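Ras-associated and pleckstrin homology domains-containing protein 1 (Homo sapiens, PDB 4GMV) mediates localized membrane signals, is implicated in regulating lamellipodial dynamics, and brings the Ena/VASP proteins EVL and VASP to the leading edge. Local coordinates at residues 68-73 and 111-116. Numbering follows the deposited sequence.
Sequences GYSLDW and FMERIE
Buried F111 meets the indole of W73, its CZ lying 3.8 Å from CE3 of W73. The two rings are nearly parallel, at 21°, but slid so far apart that they barely overlap. The phenyl ring also packs on L58 and L61 of helix 54-64, and W73 itself reaches M62 of that helix. At M112 the backbone takes over: its carbonyl O receives a CA-H...O contact from W73 CA at 3.5 Å. E113 closes the opposite face of the indole. Its CG sits 3.7 Å from the centroid of the six-membered ring, 15° off the normal, in a CH-pi contact that leaves the indole between the E113 methylene over one face and F111 CZ, offset toward the rim, over the other. Bent at chi2 (-147°), the E113 chain then carries the carboxylate to S70, whose OG donates to OE2 at 2.8 Å. The same OG accepts the backbone N of D72, forming an ST turn within the type I turn from S70 to W73, while W73 NE1 is held by G68 O at 2.8 Å. Beyond E113, CB of D72 packs against the backbone N of R114 at 3.3 Å. OD1 of D72 forms a salt bridge with K122, which probably offsets some of the repulsion from the nearby E113 carboxylate. The contact thus joins the loop between helix 54-64 and strand 74-79 to the end of strand 108-112 and the link that leads from it into helix 115-122, within the ubiquitin-like fold of the Ras-associating domain.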
ATOM      1  N   GLY A  68     -10.474   2.672  19.315  1.00 73.46           N
ATOM      2  CA  GLY A  68      -9.351   3.593  19.518  1.00 70.03           C
ATOM      3  C   GLY A  68      -9.068   4.431  18.281  1.00 64.84           C
ATOM      4  O   GLY A  68      -8.910   3.897  17.177  1.00 62.08           O
ATOM      5  N   TYR A  69      -9.014   5.747  18.462  1.00 63.16           N
ATOM      6  CA  TYR A  69      -8.745   6.667  17.360  1.00 58.54           C
ATOM      7  C   TYR A  69      -7.259   6.625  16.998  1.00 55.64           C
ATOM      8  O   TYR A  69      -6.405   6.844  17.862  1.00 57.67           O
ATOM      9  CB  TYR A  69      -9.163   8.101  17.732  1.00 60.82           C
ATOM     10  CG  TYR A  69     -10.614   8.258  18.158  1.00 62.43           C
ATOM     11  CD1 TYR A  69     -11.645   8.252  17.214  1.00 60.70           C
ATOM     12  CD2 TYR A  69     -10.953   8.436  19.503  1.00 65.73           C
ATOM     13  CE1 TYR A  69     -12.970   8.399  17.597  1.00 62.14           C
ATOM     14  CE2 TYR A  69     -12.278   8.586  19.893  1.00 67.53           C
ATOM     15  CZ  TYR A  69     -13.280   8.567  18.934  1.00 65.73           C
ATOM     16  OH  TYR A  69     -14.599   8.711  19.304  1.00 67.74           O
ATOM     17  N   SER A  70      -6.965   6.328  15.730  1.00 50.20           N
ATOM     18  CA  SER A  70      -5.593   6.340  15.208  1.00 47.16           C
ATOM     19  C   SER A  70      -5.567   6.319  13.691  1.00 43.15           C
ATOM     20  O   SER A  70      -6.325   5.598  13.053  1.00 41.91           O
ATOM     21  CB  SER A  70      -4.764   5.167  15.740  1.00 47.33           C
ATOM     22  OG  SER A  70      -3.576   4.987  14.981  1.00 45.33           O
ATOM     23  N   LEU A  71      -4.647   7.100  13.142  1.00 41.57           N
ATOM     24  CA  LEU A  71      -4.452   7.294  11.710  1.00 38.17           C
ATOM     25  C   LEU A  71      -3.843   6.051  11.023  1.00 35.42           C
ATOM     26  O   LEU A  71      -3.983   5.859   9.803  1.00 33.14           O
ATOM     27  CB  LEU A  71      -3.545   8.525  11.555  1.00 39.06           C
ATOM     28  CG  LEU A  71      -3.018   9.139  10.266  1.00 38.22           C
ATOM     29  CD1 LEU A  71      -4.134   9.650   9.363  1.00 37.70           C
ATOM     30  CD2 LEU A  71      -2.082  10.285  10.619  1.00 40.06           C
ATOM     31  N   ASP A  72      -3.191   5.198  11.814  1.00 35.00           N
ATOM     32  CA  ASP A  72      -2.408   4.082  11.271  1.00 32.90           C
ATOM     33  C   ASP A  72      -3.184   2.764  11.033  1.00 31.45           C
ATOM     34  O   ASP A  72      -2.598   1.789  10.552  1.00 30.13           O
ATOM     35  CB  ASP A  72      -1.169   3.825  12.149  1.00 34.42           C
ATOM     36  CG  ASP A  72      -0.328   5.079  12.394  1.00 35.63           C
ATOM     37  OD1 ASP A  72      -0.262   5.972  11.528  1.00 34.50           O
ATOM     38  OD2 ASP A  72       0.294   5.161  13.478  1.00 37.99           O
ATOM     39  N   TRP A  73      -4.481   2.736  11.369  1.00 31.84           N
ATOM     40  CA  TRP A  73      -5.303   1.524  11.223  1.00 31.62           C
ATOM     41  C   TRP A  73      -5.410   1.132   9.776  1.00 29.90           C
ATOM     42  O   TRP A  73      -5.769   1.952   8.931  1.00 28.79           O
ATOM     43  CB  TRP A  73      -6.714   1.691  11.804  1.00 32.86           C
ATOM     44  CG  TRP A  73      -6.826   1.769  13.309  1.00 35.57           C
ATOM     45  CD1 TRP A  73      -7.306   2.838  14.064  1.00 37.36           C
ATOM     46  CD2 TRP A  73      -6.484   0.730  14.299  1.00 37.23           C
ATOM     47  NE1 TRP A  73      -7.272   2.548  15.402  1.00 39.88           N
ATOM     48  CE2 TRP A  73      -6.792   1.303  15.614  1.00 39.94           C
ATOM     49  CE3 TRP A  73      -5.972  -0.564  14.233  1.00 37.23           C
ATOM     50  CZ2 TRP A  73      -6.579   0.597  16.796  1.00 42.44           C
ATOM     51  CZ3 TRP A  73      -5.770  -1.268  15.439  1.00 39.89           C
ATOM     52  CH2 TRP A  73      -6.065  -0.697  16.685  1.00 42.17           C
ATOM     53  N   PHE A 111      -5.979  -6.840  10.580  1.00 38.31           N
ATOM     54  CA  PHE A 111      -6.447  -5.528  11.010  1.00 37.46           C
ATOM     55  C   PHE A 111      -5.520  -5.061  12.123  1.00 38.59           C
ATOM     56  O   PHE A 111      -5.478  -5.659  13.196  1.00 40.32           O
ATOM     57  CB  PHE A 111      -7.901  -5.604  11.495  1.00 38.51           C
ATOM     58  CG  PHE A 111      -8.402  -4.343  12.143  1.00 38.91           C
ATOM     59  CD1 PHE A 111      -8.377  -3.137  11.467  1.00 37.39           C
ATOM     60  CD2 PHE A 111      -8.918  -4.373  13.435  1.00 41.42           C
ATOM     61  CE1 PHE A 111      -8.840  -1.979  12.066  1.00 38.34           C
ATOM     62  CE2 PHE A 111      -9.386  -3.221  14.044  1.00 42.17           C
ATOM     63  CZ  PHE A 111      -9.346  -2.018  13.355  1.00 40.68           C
ATOM     64  N   MET A 112      -4.746  -4.018  11.831  1.00 37.28           N
ATOM     65  CA  MET A 112      -3.791  -3.471  12.788  1.00 38.40           C
ATOM     66  C   MET A 112      -3.324  -2.059  12.421  1.00 36.37           C
ATOM     67  O   MET A 112      -3.628  -1.538  11.327  1.00 34.76           O
ATOM     68  CB  MET A 112      -2.595  -4.430  13.000  1.00 40.43           C
ATOM     69  CG  MET A 112      -1.649  -4.591  11.809  1.00 39.48           C
ATOM     70  SD  MET A 112      -0.300  -5.786  12.055  1.00 42.75           S
ATOM     71  CE  MET A 112       0.630  -5.056  13.411  1.00 44.16           C
ATOM     72  N   GLU A 113      -2.633  -1.453  13.384  1.00 37.35           N
ATOM     73  CA  GLU A 113      -1.921  -0.178  13.281  1.00 36.37           C
ATOM     74  C   GLU A 113      -0.669  -0.395  12.457  1.00 34.80           C
ATOM     75  O   GLU A 113      -0.157  -1.502  12.373  1.00 34.76           O
ATOM     76  CB  GLU A 113      -1.484   0.295  14.684  1.00 39.08           C
ATOM     77  CG  GLU A 113      -2.603   0.455  15.695  1.00 40.63           C
ATOM     78  CD  GLU A 113      -2.349   1.578  16.681  1.00 43.01           C
ATOM     79  OE1 GLU A 113      -2.044   1.295  17.877  1.00 45.87           O
ATOM     80  OE2 GLU A 113      -2.452   2.745  16.255  1.00 42.06           O
ATOM     81  N   ARG A 114      -0.150   0.676  11.881  1.00 34.06           N
ATOM     82  CA  ARG A 114       0.889   0.582  10.852  1.00 32.91           C
ATOM     83  C   ARG A 114       1.442   1.964  10.539  1.00 33.02           C
ATOM     84  O   ARG A 114       0.958   2.634   9.610  1.00 31.59           O
ATOM     85  CB  ARG A 114       0.329   0.008   9.530  1.00 30.07           C
ATOM     86  CG  ARG A 114      -0.310  -1.378   9.558  1.00 29.72           C
ATOM     87  CD  ARG A 114       0.678  -2.530   9.657  1.00 30.33           C
ATOM     88  NE  ARG A 114       1.956  -2.281   8.995  1.00 29.77           N
ATOM     89  CZ  ARG A 114       2.732  -3.239   8.481  1.00 29.82           C
ATOM     90  NH1 ARG A 114       2.352  -4.514   8.530  1.00 30.11           N
ATOM     91  NH2 ARG A 114       3.887  -2.926   7.909  1.00 29.54           N
ATOM     92  N   ILE A 115       2.464   2.377  11.287  1.00 35.14           N
ATOM     93  CA  ILE A 115       3.226   3.595  10.975  1.00 35.73           C
ATOM     94  C   ILE A 115       3.317   3.881   9.449  1.00 33.73           C
ATOM     95  O   ILE A 115       3.197   5.025   9.018  1.00 33.47           O
ATOM     96  CB  ILE A 115       4.676   3.479  11.488  1.00 37.51           C
ATOM     97  CG1 ILE A 115       4.734   2.925  12.930  1.00 40.35           C
ATOM     98  CG2 ILE A 115       5.406   4.810  11.338  1.00 38.62           C
ATOM     99  CD1 ILE A 115       4.483   3.938  14.032  1.00 42.63           C
ATOM    100  N   GLU A 116       3.533   2.837   8.653  1.00 32.59           N
ATOM    101  CA  GLU A 116       3.997   3.023   7.278  1.00 32.09           C
ATOM    102  C   GLU A 116       2.984   3.657   6.333  1.00 30.41           C
ATOM    103  O   GLU A 116       3.369   4.433   5.476  1.00 30.97           O
ATOM    104  CB  GLU A 116       4.475   1.711   6.652  1.00 31.79           C
ATOM    105  CG  GLU A 116       5.606   1.028   7.371  1.00 33.60           C
ATOM    106  CD  GLU A 116       5.147  -0.264   8.011  1.00 34.95           C
ATOM    107  OE1 GLU A 116       3.992  -0.324   8.517  1.00 34.52           O
ATOM    108  OE2 GLU A 116       5.947  -1.229   7.992  1.00 36.22           O
TER